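Local coordinates for protein malonate decarboxylase subunit alpha (Acinetobacter baumannii ATCC 17978, PDB 6MPR) that probably transfers the acyl carrier protein from its acetyl thioester to malonate, giving malonyl-ACP and acetate, as the transferase component of the malonate decarboxylase complex, at residues 310-323 and 336-350. Numbering follows the deposited sequence.
Sequences IETGWVESVHCFGT and DVFFTGRDGALRSNR
His319 and Phe339 form a T-shaped pair at an edge strand, 317-319, of a mixed sheet: the imidazole edge is turned to one face of the phenyl ring, with planes at 75° and His319 CD2 3.6 Å from Phe339 CD1. Val318 O lies at the rim of the same phenyl ring, near its plane. Over one face of the imidazole, offset toward its rim, sits the water that joins Cys320 N to Arg347 O.

The Phe338 ring has Val337 CG1 over one face and Cys320 SG at its edge, 4.0 Å from Phe338 CD1, a sulfur-aromatic contact; Ile310 CD1 approaches Phe338 CZ obliquely at 3.7 Å. Cys320 chi1 of -63° sets SG anti to its carbonyl carbon, where it also meets Leu346 CD1. Helix 328-332 packs on Phe338 and Leu346 through Val331.

Over one face of the Arg350 guanidinium, roughly above its centre, lies Phe321 O, while Glu179 and Asp180 form salt bridges with NH1.

Strand 317-319 is outermost within this chain, hydrogen-bonded to strand 297-299; its other edge faces the irregular 336-350 loop. There, Val318 N donates to Val337 O at 3.0 Å. Among the bridging waters, another joins Val318 O to Phe339 N. Just before helix 350-359, at the N-cap residue, Asn349 N donates to Cys320 O at 3.0 Å, with an N-H...O angle of 163°.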
loop_
_atom_site.group_PDB
_atom_site.type_symbol
_atom_site.label_atom_id
_atom_site.label_comp_id
_atom_site.label_asym_id
_atom_site.label_seq_id
_atom_site.Cartn_x
_atom_site.Cartn_y
_atom_site.Cartn_z
ATOM N N ILE A 310 15.069 23.025 1.270
ATOM C CA ILE A 310 14.334 23.369 0.056
ATOM C C ILE A 310 14.938 24.605 -0.594
ATOM O O ILE A 310 15.194 24.629 -1.802
ATOM C CB ILE A 310 12.848 23.604 0.363
ATOM C CG1 ILE A 310 12.200 22.329 0.896
ATOM C CG2 ILE A 310 12.122 24.089 -0.892
ATOM C CD1 ILE A 310 10.814 22.590 1.465
ATOM N N GLU A 311 15.168 25.655 0.199
ATOM C CA GLU A 311 15.602 26.926 -0.379
ATOM C C GLU A 311 16.964 26.820 -1.042
ATOM O O GLU A 311 17.241 27.560 -1.998
ATOM C CB GLU A 311 15.629 28.015 0.694
ATOM C CG GLU A 311 14.255 28.363 1.255
ATOM C CD GLU A 311 13.285 28.806 0.170
ATOM O OE1 GLU A 311 13.536 29.846 -0.466
ATOM O OE2 GLU A 311 12.280 28.096 -0.058
ATOM N N THR A 312 17.839 25.941 -0.543
ATOM C CA THR A 312 19.167 25.808 -1.137
ATOM C C THR A 312 19.230 24.769 -2.243
ATOM O O THR A 312 20.323 24.513 -2.765
ATOM C CB THR A 312 20.217 25.466 -0.072
ATOM O OG1 THR A 312 19.770 24.340 0.695
ATOM C CG2 THR A 312 20.458 26.653 0.859
ATOM N N GLY A 313 18.104 24.165 -2.614
ATOM C CA GLY A 313 18.057 23.298 -3.782
ATOM C C GLY A 313 18.325 21.827 -3.540
ATOM O O GLY A 313 18.519 21.093 -4.515
ATOM N N TRP A 314 18.335 21.367 -2.283
ATOM C CA TRP A 314 18.536 19.942 -2.027
ATOM C C TRP A 314 17.286 19.141 -2.334
ATOM O O TRP A 314 17.369 18.019 -2.848
ATOM C CB TRP A 314 18.908 19.691 -0.567
ATOM C CG TRP A 314 20.280 20.117 -0.223
ATOM C CD1 TRP A 314 20.717 21.397 -0.049
ATOM C CD2 TRP A 314 21.406 19.266 0.012
ATOM N NE1 TRP A 314 22.055 21.396 0.267
ATOM C CE2 TRP A 314 22.498 20.100 0.319
ATOM C CE3 TRP A 314 21.595 17.880 -0.005
ATOM C CZ2 TRP A 314 23.772 19.594 0.583
ATOM C CZ3 TRP A 314 22.848 17.379 0.260
ATOM C CH2 TRP A 314 23.927 18.234 0.549
ATOM N N VAL A 315 16.123 19.697 -2.011
ATOM C CA VAL A 315 14.871 18.956 -1.979
ATOM C C VAL A 315 14.166 19.160 -3.311
ATOM O O VAL A 315 13.683 20.263 -3.605
ATOM C CB VAL A 315 13.980 19.410 -0.821
ATOM C CG1 VAL A 315 12.661 18.662 -0.865
ATOM C CG2 VAL A 315 14.677 19.199 0.525
ATOM N N GLU A 316 14.055 18.083 -4.095
ATOM C CA GLU A 316 13.450 18.162 -5.418
ATOM C C GLU A 316 11.954 17.905 -5.416
ATOM O O GLU A 316 11.234 18.495 -6.232
ATOM C CB GLU A 316 14.158 17.192 -6.367
ATOM C CG GLU A 316 15.564 17.733 -6.652
ATOM C CD GLU A 316 16.449 16.806 -7.455
ATOM O OE1 GLU A 316 17.674 17.055 -7.467
ATOM O OE2 GLU A 316 15.935 15.842 -8.067
ATOM N N SER A 317 11.469 17.067 -4.508
ATOM C CA SER A 317 10.058 16.724 -4.480
ATOM C C SER A 317 9.685 16.289 -3.071
ATOM O O SER A 317 10.473 15.640 -2.374
ATOM C CB SER A 317 9.745 15.609 -5.480
ATOM O OG SER A 317 10.324 14.377 -5.068
ATOM N N VAL A 318 8.481 16.655 -2.658
ATOM C CA VAL A 318 7.915 16.190 -1.394
ATOM C C VAL A 318 6.470 15.824 -1.656
ATOM O O VAL A 318 5.698 16.664 -2.139
ATOM C CB VAL A 318 7.981 17.261 -0.292
ATOM C CG1 VAL A 318 7.396 16.726 1.018
ATOM C CG2 VAL A 318 9.388 17.750 -0.093
ATOM N N HIS A 319 6.101 14.585 -1.337
ATOM C CA HIS A 319 4.709 14.163 -1.232
ATOM C C HIS A 319 4.347 14.040 0.243
ATOM O O HIS A 319 5.146 13.538 1.036
ATOM C CB HIS A 319 4.477 12.826 -1.939
ATOM C CG HIS A 319 3.030 12.506 -2.099
ATOM N ND1 HIS A 319 2.348 11.702 -1.209
ATOM C CD2 HIS A 319 2.108 12.965 -2.980
ATOM C CE1 HIS A 319 1.077 11.641 -1.564
ATOM N NE2 HIS A 319 0.903 12.406 -2.630
ATOM N N CYS A 320 3.143 14.491 0.613
ATOM C CA CYS A 320 2.797 14.752 2.011
ATOM C C CYS A 320 1.662 13.859 2.495
ATOM O O CYS A 320 0.680 13.656 1.777
ATOM C CB CYS A 320 2.354 16.204 2.216
ATOM S SG CYS A 320 3.613 17.429 1.854
ATOM N N PHE A 321 1.797 13.370 3.748
ATOM C CA PHE A 321 0.704 12.673 4.418
ATOM C C PHE A 321 -0.399 13.633 4.851
ATOM O O PHE A 321 -1.571 13.243 4.911
ATOM C CB PHE A 321 1.219 11.945 5.661
ATOM C CG PHE A 321 2.496 11.182 5.461
ATOM C CD1 PHE A 321 2.477 9.885 4.975
ATOM C CD2 PHE A 321 3.710 11.760 5.785
ATOM C CE1 PHE A 321 3.654 9.168 4.824
ATOM C CE2 PHE A 321 4.898 11.056 5.634
ATOM C CZ PHE A 321 4.877 9.767 5.142
ATOM N N GLY A 322 -0.033 14.874 5.160
ATOM C CA GLY A 322 -0.910 15.904 5.677
ATOM C C GLY A 322 -0.241 17.252 5.516
ATOM O O GLY A 322 0.831 17.362 4.921
ATOM N N THR A 323 -0.875 18.277 6.069
ATOM C CA THR A 323 -0.338 19.631 6.045
ATOM C C THR A 323 0.642 19.830 7.201
ATOM O O THR A 323 0.967 18.905 7.951
ATOM C CB THR A 323 -1.474 20.654 6.142
ATOM O OG1 THR A 323 -0.989 21.934 5.749
ATOM C CG2 THR A 323 -2.000 20.758 7.591
ATOM N N ASP A 336 6.814 23.811 -7.506
ATOM C CA ASP A 336 7.743 22.903 -8.180
ATOM C C ASP A 336 8.147 21.724 -7.299
ATOM O O ASP A 336 8.510 20.665 -7.824
ATOM C CB ASP A 336 8.992 23.658 -8.649
ATOM C CG ASP A 336 8.750 24.422 -9.936
ATOM O OD1 ASP A 336 7.745 24.113 -10.606
ATOM O OD2 ASP A 336 9.548 25.327 -10.286
ATOM N N VAL A 337 8.074 21.880 -5.983
ATOM C CA VAL A 337 8.527 20.873 -5.032
ATOM C C VAL A 337 7.374 20.030 -4.510
ATOM O O VAL A 337 7.481 18.808 -4.448
ATOM C CB VAL A 337 9.286 21.554 -3.874
ATOM C CG1 VAL A 337 9.658 20.534 -2.807
ATOM C CG2 VAL A 337 10.530 22.235 -4.444
ATOM N N PHE A 338 6.266 20.669 -4.134
ATOM C CA PHE A 338 5.129 20.016 -3.491
ATOM C C PHE A 338 4.055 19.646 -4.510
ATOM O O PHE A 338 4.079 20.086 -5.663
ATOM C CB PHE A 338 4.535 20.928 -2.401
ATOM C CG PHE A 338 5.480 21.190 -1.243
ATOM C CD1 PHE A 338 5.580 20.281 -0.201
ATOM C CD2 PHE A 338 6.269 22.327 -1.220
ATOM C CE1 PHE A 338 6.448 20.491 0.856
ATOM C CE2 PHE A 338 7.161 22.553 -0.155
ATOM C CZ PHE A 338 7.245 21.627 0.880
ATOM N N PHE A 339 3.092 18.826 -4.070
ATOM C CA PHE A 339 1.949 18.458 -4.900
ATOM C C PHE A 339 0.794 19.403 -4.568
ATOM O O PHE A 339 0.232 19.351 -3.470
ATOM C CB PHE A 339 1.568 16.991 -4.683
ATOM C CG PHE A 339 2.555 16.017 -5.296
ATOM C CD1 PHE A 339 3.735 15.696 -4.633
ATOM C CD2 PHE A 339 2.316 15.454 -6.551
ATOM C CE1 PHE A 339 4.661 14.810 -5.198
ATOM C CE2 PHE A 339 3.230 14.556 -7.121
ATOM C CZ PHE A 339 4.406 14.236 -6.434
ATOM N N THR A 340 0.440 20.265 -5.514
ATOM C CA THR A 340 -0.560 21.299 -5.284
ATOM C C THR A 340 -1.592 21.248 -6.398
ATOM O O THR A 340 -1.285 20.875 -7.535
ATOM C CB THR A 340 0.067 22.699 -5.233
ATOM O OG1 THR A 340 0.667 23.001 -6.493
ATOM C CG2 THR A 340 1.108 22.788 -4.110
ATOM N N GLY A 341 -2.827 21.600 -6.058
ATOM C CA GLY A 341 -3.879 21.605 -7.045
ATOM C C GLY A 341 -3.803 22.808 -7.949
ATOM O O GLY A 341 -3.075 23.772 -7.697
ATOM N N ARG A 342 -4.567 22.749 -9.043
ATOM C CA ARG A 342 -4.581 23.911 -9.925
ATOM C C ARG A 342 -5.167 25.125 -9.217
ATOM O O ARG A 342 -4.881 26.263 -9.611
ATOM C CB ARG A 342 -5.334 23.597 -11.222
ATOM C CG ARG A 342 -6.830 23.515 -11.106
ATOM C CD ARG A 342 -7.460 23.486 -12.499
ATOM N NE ARG A 342 -7.023 22.319 -13.264
ATOM C CZ ARG A 342 -7.753 21.739 -14.210
ATOM N NH1 ARG A 342 -8.953 22.217 -14.498
ATOM N NH2 ARG A 342 -7.291 20.678 -14.858
ATOM N N ASP A 343 -5.949 24.904 -8.151
ATOM C CA ASP A 343 -6.372 25.985 -7.270
ATOM C C ASP A 343 -5.200 26.608 -6.509
ATOM O O ASP A 343 -5.310 27.752 -6.046
ATOM C CB ASP A 343 -7.425 25.474 -6.280
ATOM C CG ASP A 343 -6.849 24.503 -5.243
ATOM O OD1 ASP A 343 -6.723 23.303 -5.546
ATOM O OD2 ASP A 343 -6.518 24.942 -4.118
ATOM N N GLY A 344 -4.088 25.890 -6.361
ATOM C CA GLY A 344 -2.910 26.396 -5.681
ATOM C C GLY A 344 -2.538 25.667 -4.400
ATOM O O GLY A 344 -1.361 25.686 -4.012
ATOM N N ALA A 345 -3.480 25.007 -3.731
ATOM C CA ALA A 345 -3.236 24.481 -2.389
ATOM C C ALA A 345 -2.736 23.029 -2.402
ATOM O O ALA A 345 -3.081 22.230 -3.282
ATOM C CB ALA A 345 -4.512 24.570 -1.547
ATOM N N LEU A 346 -1.927 22.700 -1.387
ATOM C CA LEU A 346 -1.452 21.340 -1.156
ATOM C C LEU A 346 -2.579 20.315 -1.250
ATOM O O LEU A 346 -3.702 20.564 -0.807
ATOM C CB LEU A 346 -0.813 21.255 0.237
ATOM C CG LEU A 346 -0.316 19.901 0.769
ATOM C CD1 LEU A 346 0.865 19.379 -0.058
ATOM C CD2 LEU A 346 0.051 19.965 2.274
ATOM N N ARG A 347 -2.258 19.143 -1.809
ATOM C CA ARG A 347 -3.105 17.947 -1.729
ATOM C C ARG A 347 -2.286 16.873 -1.018
ATOM O O ARG A 347 -1.416 16.236 -1.624
ATOM C CB ARG A 347 -3.558 17.487 -3.120
ATOM C CG ARG A 347 -4.031 16.052 -3.244
ATOM C CD ARG A 347 -5.553 15.861 -3.091
ATOM N NE ARG A 347 -5.898 14.455 -3.334
ATOM C CZ ARG A 347 -7.118 13.924 -3.243
ATOM N NH1 ARG A 347 -8.175 14.674 -2.915
ATOM N NH2 ARG A 347 -7.279 12.627 -3.481
ATOM N N SER A 348 -2.520 16.714 0.280
ATOM C CA SER A 348 -1.958 15.571 0.972
ATOM C C SER A 348 -2.791 14.335 0.663
ATOM O O SER A 348 -3.917 14.413 0.164
ATOM C CB SER A 348 -1.931 15.809 2.473
ATOM O OG SER A 348 -3.211 16.195 2.922
ATOM N N ASN A 349 -2.211 13.177 0.950
ATOM C CA ASN A 349 -2.919 11.926 0.738
ATOM C C ASN A 349 -2.164 10.888 1.567
ATOM O O ASN A 349 -1.139 10.381 1.117
ATOM C CB ASN A 349 -2.948 11.577 -0.746
ATOM C CG ASN A 349 -3.751 10.330 -1.054
ATOM O OD1 ASN A 349 -3.803 9.393 -0.254
ATOM N ND2 ASN A 349 -4.371 10.304 -2.240
ATOM N N ARG A 350 -2.664 10.599 2.775
ATOM C CA ARG A 350 -1.881 9.755 3.682
ATOM C C ARG A 350 -1.738 8.339 3.137
ATOM O O ARG A 350 -0.658 7.738 3.236
ATOM C CB ARG A 350 -2.487 9.747 5.097
ATOM C CG ARG A 350 -1.767 8.761 6.057
ATOM C CD ARG A 350 -2.001 9.090 7.536
ATOM N NE ARG A 350 -1.158 10.207 7.967
ATOM C CZ ARG A 350 -1.601 11.421 8.285
ATOM N NH1 ARG A 350 -2.895 11.689 8.258
ATOM N NH2 ARG A 350 -0.747 12.376 8.647
HETATM O O HOH W 1 8.987 17.939 -7.690
HETATM O O HOH W 2 3.411 17.725 -1.438
HETATM O O HOH W 3 -1.402 13.713 -3.562
HETATM O O HOH W 4 1.237 15.828 -1.095
#